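Local structure of copper chaperone PCu(A)C (Methylosinus trichosporium OB3b, 6P1F) at residues Met92-Met101 against Thr112-Pro120. The protein is a copper chaperone of a methane-oxidizing bacterium, here its PCu(A)C domain alone, which binds copper through a histidine brace and probably delivers it to partner proteins. Sequence-based numbering, arbitrary orientation.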
ATOM      1  N   MET A  92      13.085  -7.546  -4.528  1.00 23.55           N
ATOM      2  CA  MET A  92      11.709  -7.587  -4.998  1.00 22.62           C
ATOM      3  C   MET A  92      11.517  -8.803  -5.889  1.00 24.20           C
ATOM      4  O   MET A  92      12.344  -9.094  -6.750  1.00 23.10           O
ATOM      5  CB  MET A  92      11.343  -6.290  -5.747  1.00 23.66           C
ATOM      6  CG  MET A  92       9.864  -6.154  -6.137  1.00 22.36           C
ATOM      7  SD  MET A  92       8.704  -6.269  -4.769  1.00 27.35           S
ATOM      8  CE  MET A  92       9.143  -4.808  -3.792  1.00 25.24           C
ATOM      9  N   ASN A  93      10.434  -9.535  -5.671  1.00 23.72           N
ATOM     10  CA  ASN A  93      10.166 -10.678  -6.512  1.00 23.31           C
ATOM     11  C   ASN A  93       9.938 -10.236  -7.965  1.00 21.91           C
ATOM     12  O   ASN A  93       9.661  -9.053  -8.243  1.00 22.02           O
ATOM     13  CB  ASN A  93       8.960 -11.470  -5.939  1.00 21.10           C
ATOM     14  CG  ASN A  93       9.340 -12.339  -4.750  1.00 28.10           C
ATOM     15  OD1 ASN A  93      10.485 -12.772  -4.635  1.00 30.35           O
ATOM     16  ND2 ASN A  93       8.383 -12.585  -3.842  1.00 26.56           N
ATOM     17  N   PRO A  94      10.050 -11.175  -8.916  1.00 22.32           N
ATOM     18  CA  PRO A  94       9.834 -10.865 -10.325  1.00 22.30           C
ATOM     19  C   PRO A  94       8.439 -10.391 -10.630  1.00 24.08           C
ATOM     20  O   PRO A  94       7.483 -10.670  -9.889  1.00 21.85           O
ATOM     21  CB  PRO A  94      10.064 -12.215 -11.031  1.00 27.42           C
ATOM     22  CG  PRO A  94      10.897 -12.990 -10.118  1.00 24.27           C
ATOM     23  CD  PRO A  94      10.551 -12.552  -8.725  1.00 21.27           C
ATOM     24  N   VAL A  95       8.321  -9.722 -11.763  1.00 19.87           N
ATOM     25  CA  VAL A  95       7.032  -9.367 -12.307  1.00 19.15           C
ATOM     26  C   VAL A  95       6.225 -10.641 -12.493  1.00 25.15           C
ATOM     27  O   VAL A  95       6.747 -11.639 -13.020  1.00 24.76           O
ATOM     28  CB  VAL A  95       7.170  -8.647 -13.653  1.00 19.79           C
ATOM     29  CG1 VAL A  95       5.836  -8.488 -14.307  1.00 24.26           C
ATOM     30  CG2 VAL A  95       7.822  -7.261 -13.436  1.00 25.40           C
ATOM     31  N   GLY A  96       4.973 -10.604 -12.061  1.00 19.84           N
ATOM     32  CA  GLY A  96       4.086 -11.755 -12.150  1.00 20.00           C
ATOM     33  C   GLY A  96       3.941 -12.447 -10.813  1.00 22.64           C
ATOM     34  O   GLY A  96       3.019 -13.259 -10.617  1.00 24.12           O
ATOM     35  N   TRP A  97       4.841 -12.139  -9.882  1.00 20.42           N
ATOM     36  CA  TRP A  97       4.809 -12.740  -8.560  1.00 21.30           C
ATOM     37  C   TRP A  97       4.141 -11.738  -7.605  1.00 19.40           C
ATOM     38  O   TRP A  97       3.509 -10.800  -8.061  1.00 20.00           O
ATOM     39  CB  TRP A  97       6.215 -13.090  -8.062  1.00 20.63           C
ATOM     40  CG  TRP A  97       6.998 -14.120  -8.935  1.00 21.21           C
ATOM     41  CD1 TRP A  97       6.924 -14.279 -10.291  1.00 26.47           C
ATOM     42  CD2 TRP A  97       7.924 -15.086  -8.467  1.00 20.58           C
ATOM     43  NE1 TRP A  97       7.766 -15.291 -10.695  1.00 26.46           N
ATOM     44  CE2 TRP A  97       8.395 -15.798  -9.589  1.00 25.47           C
ATOM     45  CE3 TRP A  97       8.403 -15.426  -7.205  1.00 20.81           C
ATOM     46  CZ2 TRP A  97       9.325 -16.820  -9.484  1.00 22.35           C
ATOM     47  CZ3 TRP A  97       9.343 -16.421  -7.109  1.00 26.91           C
ATOM     48  CH2 TRP A  97       9.790 -17.113  -8.240  1.00 23.71           C
ATOM     49  N   ALA A  98       4.301 -11.956  -6.312  1.00 18.87           N
ATOM     50  CA  ALA A  98       3.751 -11.034  -5.324  1.00 17.75           C
ATOM     51  C   ALA A  98       4.795 -10.758  -4.288  1.00 19.53           C
ATOM     52  O   ALA A  98       5.730 -11.532  -4.107  1.00 23.05           O
ATOM     53  CB  ALA A  98       2.459 -11.595  -4.671  1.00 16.24           C
ATOM     54  N   ALA A  99       4.625  -9.633  -3.596  1.00 18.28           N
ATOM     55  CA  ALA A  99       5.505  -9.205  -2.525  1.00 18.87           C
ATOM     56  C   ALA A  99       4.732  -9.234  -1.203  1.00 16.75           C
ATOM     57  O   ALA A  99       3.697  -8.576  -1.080  1.00 19.38           O
ATOM     58  CB  ALA A  99       6.033  -7.777  -2.813  1.00 23.62           C
ATOM     59  N   GLU A 100       5.201 -10.045  -0.259  1.00 17.99           N
ATOM     60  CA  GLU A 100       4.531 -10.190   1.032  1.00 18.26           C
ATOM     61  C   GLU A 100       4.852  -9.044   1.964  1.00 18.71           C
ATOM     62  O   GLU A 100       6.014  -8.681   2.145  1.00 22.86           O
ATOM     63  CB  GLU A 100       4.939 -11.508   1.690  1.00 26.45           C
ATOM     64  CG  GLU A 100       4.255 -11.755   3.060  1.00 31.20           C
ATOM     65  CD  GLU A 100       4.618 -13.113   3.669  1.00 44.84           C
ATOM     66  OE1 GLU A 100       5.793 -13.320   4.036  1.00 50.28           O
ATOM     67  OE2 GLU A 100       3.729 -13.980   3.763  1.00 39.78           O
ATOM     68  N   MET A 101       3.821  -8.434   2.525  1.00 15.57           N
ATOM     69  CA  MET A 101       4.075  -7.429   3.542  1.00 15.73           C
ATOM     70  C   MET A 101       2.929  -7.408   4.549  1.00 18.75           C
ATOM     71  O   MET A 101       1.811  -7.798   4.253  1.00 18.82           O
ATOM     72  CB  MET A 101       4.271  -6.058   2.885  1.00 18.69           C
ATOM     73  CG  MET A 101       3.037  -5.587   2.134  1.00 19.51           C
ATOM     74  SD  MET A 101       3.413  -4.192   1.026  1.00 20.40           S
ATOM     75  CE  MET A 101       4.279  -5.038  -0.315  1.00 20.19           C
ATOM     76  N   THR A 112      -1.575  -9.650   6.646  1.00 19.10           N
ATOM     77  CA  THR A 112      -0.476  -9.840   5.702  1.00 17.35           C
ATOM     78  C   THR A 112      -1.015  -9.975   4.300  1.00 21.26           C
ATOM     79  O   THR A 112      -1.873 -10.831   4.027  1.00 22.15           O
ATOM     80  CB  THR A 112       0.337 -11.088   6.076  1.00 22.50           C
ATOM     81  OG1 THR A 112       0.906 -10.911   7.395  1.00 21.04           O
ATOM     82  CG2 THR A 112       1.443 -11.331   5.057  1.00 23.74           C
ATOM     83  N   ILE A 113      -0.542  -9.121   3.400  1.00 16.49           N
ATOM     84  CA  ILE A 113      -1.035  -9.104   2.044  1.00 16.42           C
ATOM     85  C   ILE A 113       0.054  -9.558   1.089  1.00 16.68           C
ATOM     86  O   ILE A 113       1.250  -9.560   1.442  1.00 17.09           O
ATOM     87  CB  ILE A 113      -1.507  -7.708   1.611  1.00 15.73           C
ATOM     88  CG1 ILE A 113      -0.315  -6.751   1.552  1.00 18.25           C
ATOM     89  CG2 ILE A 113      -2.574  -7.174   2.586  1.00 16.99           C
ATOM     90  CD1 ILE A 113      -0.672  -5.429   0.901  1.00 19.30           C
ATOM     91  N   ASP A 114      -0.366  -9.898  -0.132  1.00 16.74           N
ATOM     92  CA  ASP A 114       0.576 -10.299  -1.186  1.00 17.86           C
ATOM     93  C   ASP A 114       0.329  -9.359  -2.344  1.00 17.26           C
ATOM     94  O   ASP A 114      -0.614  -9.493  -3.104  1.00 20.55           O
ATOM     95  CB  ASP A 114       0.376 -11.779  -1.600  1.00 18.54           C
ATOM     96  CG  ASP A 114       0.206 -12.702  -0.425  1.00 27.66           C
ATOM     97  OD1 ASP A 114       1.224 -13.117   0.126  1.00 24.85           O
ATOM     98  OD2 ASP A 114      -0.953 -13.027  -0.077  1.00 32.38           O
ATOM     99  N   ALA A 115       1.150  -8.313  -2.423  1.00 15.81           N
ATOM    100  CA  ALA A 115       0.904  -7.300  -3.428  1.00 16.76           C
ATOM    101  C   ALA A 115       1.443  -7.780  -4.762  1.00 13.86           C
ATOM    102  O   ALA A 115       2.615  -8.162  -4.834  1.00 18.77           O
ATOM    103  CB  ALA A 115       1.583  -5.984  -3.003  1.00 17.04           C
ATOM    104  N   ALA A 116       0.596  -7.778  -5.788  1.00 16.43           N
ATOM    105  CA  ALA A 116       1.002  -8.291  -7.102  1.00 18.03           C
ATOM    106  C   ALA A 116       2.145  -7.440  -7.648  1.00 19.41           C
ATOM    107  O   ALA A 116       2.005  -6.219  -7.702  1.00 17.90           O
ATOM    108  CB  ALA A 116      -0.171  -8.262  -8.074  1.00 19.87           C
ATOM    109  N   VAL A 117       3.233  -8.069  -8.091  1.00 16.67           N
ATOM    110  CA  VAL A 117       4.322  -7.308  -8.724  1.00 16.25           C
ATOM    111  C   VAL A 117       4.008  -7.157 -10.198  1.00 20.05           C
ATOM    112  O   VAL A 117       3.927  -8.166 -10.901  1.00 20.05           O
ATOM    113  CB  VAL A 117       5.682  -8.001  -8.556  1.00 19.69           C
ATOM    114  CG1 VAL A 117       6.778  -7.183  -9.254  1.00 17.06           C
ATOM    115  CG2 VAL A 117       6.009  -8.234  -7.088  1.00 19.66           C
ATOM    116  N   GLU A 118       3.795  -5.925 -10.667  1.00 16.91           N
ATOM    117  CA  GLU A 118       3.465  -5.672 -12.069  1.00 19.28           C
ATOM    118  C   GLU A 118       4.648  -5.020 -12.773  1.00 19.35           C
ATOM    119  O   GLU A 118       5.629  -4.701 -12.126  1.00 20.35           O
ATOM    120  CB  GLU A 118       2.226  -4.793 -12.182  1.00 20.31           C
ATOM    121  CG  GLU A 118       0.960  -5.439 -11.598  1.00 24.48           C
ATOM    122  CD  GLU A 118       0.477  -6.648 -12.388  1.00 35.22           C
ATOM    123  OE1 GLU A 118       0.497  -6.585 -13.628  1.00 35.25           O
ATOM    124  OE2 GLU A 118       0.076  -7.650 -11.757  1.00 39.68           O
ATOM    125  N   ALA A 119       4.542  -4.825 -14.089  1.00 22.57           N
ATOM    126  CA  ALA A 119       5.605  -4.223 -14.884  1.00 22.99           C
ATOM    127  C   ALA A 119       5.945  -2.856 -14.322  1.00 22.52           C
ATOM    128  O   ALA A 119       5.066  -2.185 -13.787  1.00 20.89           O
ATOM    129  CB  ALA A 119       5.170  -4.108 -16.326  1.00 24.24           C
ATOM    130  N   PRO A 120       7.208  -2.424 -14.479  1.00 19.74           N
ATOM    131  CA  PRO A 120       7.577  -1.111 -13.923  1.00 26.11           C
ATOM    132  C   PRO A 120       6.709   0.021 -14.451  1.00 23.07           C
ATOM    133  O   PRO A 120       6.562   1.026 -13.750  1.00 25.26           O
ATOM    134  CB  PRO A 120       9.042  -0.935 -14.367  1.00 23.58           C
ATOM    135  CG  PRO A 120       9.556  -2.335 -14.508  1.00 33.09           C
ATOM    136  CD  PRO A 120       8.373  -3.149 -15.026  1.00 26.65           C
TER
HETATM  137  O   HOH W   1       1.672 -10.079 -10.520  1.00 29.91           O
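Val117 turns CG1 away from its own backbone nitrogen (chi1 179°), which sends both methyls into the loop that precedes strand 98-101: CG1 lies 3.6 Å from Asn93 O, while CG2 faces the sulfur Met92 SD at 4.1 Å. Met92 reaches it because its chain folds back at chi2 and chi3, a bend that an unbranched thioether makes easily. A beta-branched valine suits this buried place, its two short arms filling the bend of the loop without needing polar partners. An alanine here would probably open a gap beside the Asn93 and Pro94 carbonyls and cost the Met92 sulfur its contact with CG2.

The loop closes as a type II turn from Pro94 to Trp97, with Gly96 at a positive phi where a side chain would collide with the preceding carbonyl. The turn bonds back to the strand twice: Gly96 N gives a nearly straight bond to Val117 O, and Val117 N donates to Trp97 O at 2.7 Å. From within its own segment, Asn93 ND2 donates to Ala98 O at 2.9 Å, the carbonyl oxygen lying in its amide plane.

Further along, Ala99 pairs with Ala115 and Met101 with Ile113, each pair exchanging two backbone bonds. On their buried face the Met101 and Ile113 side chains cross at an angle, Met101 CG 3.6 Å from Ile113 CG1, and Met101 CE reaches Ala115 CB; Leu27 packs against Met101 and Ala115. On the other face small Ala98 lets Asp114 CB come to 3.7 Å from its CB. Separately, Glu100 CG meets Thr112 CG2.

Strand 109-118 also pairs in parallel with strand 8-16, and Asp114 sits close to His1, a copper ligand of this protein, although no copper is bound here. The paired strands belong to the antiparallel beta hairpin 98-105/109-118 of the all-beta PCu(A)C domain, which the preceding loop extends by packing on Val117.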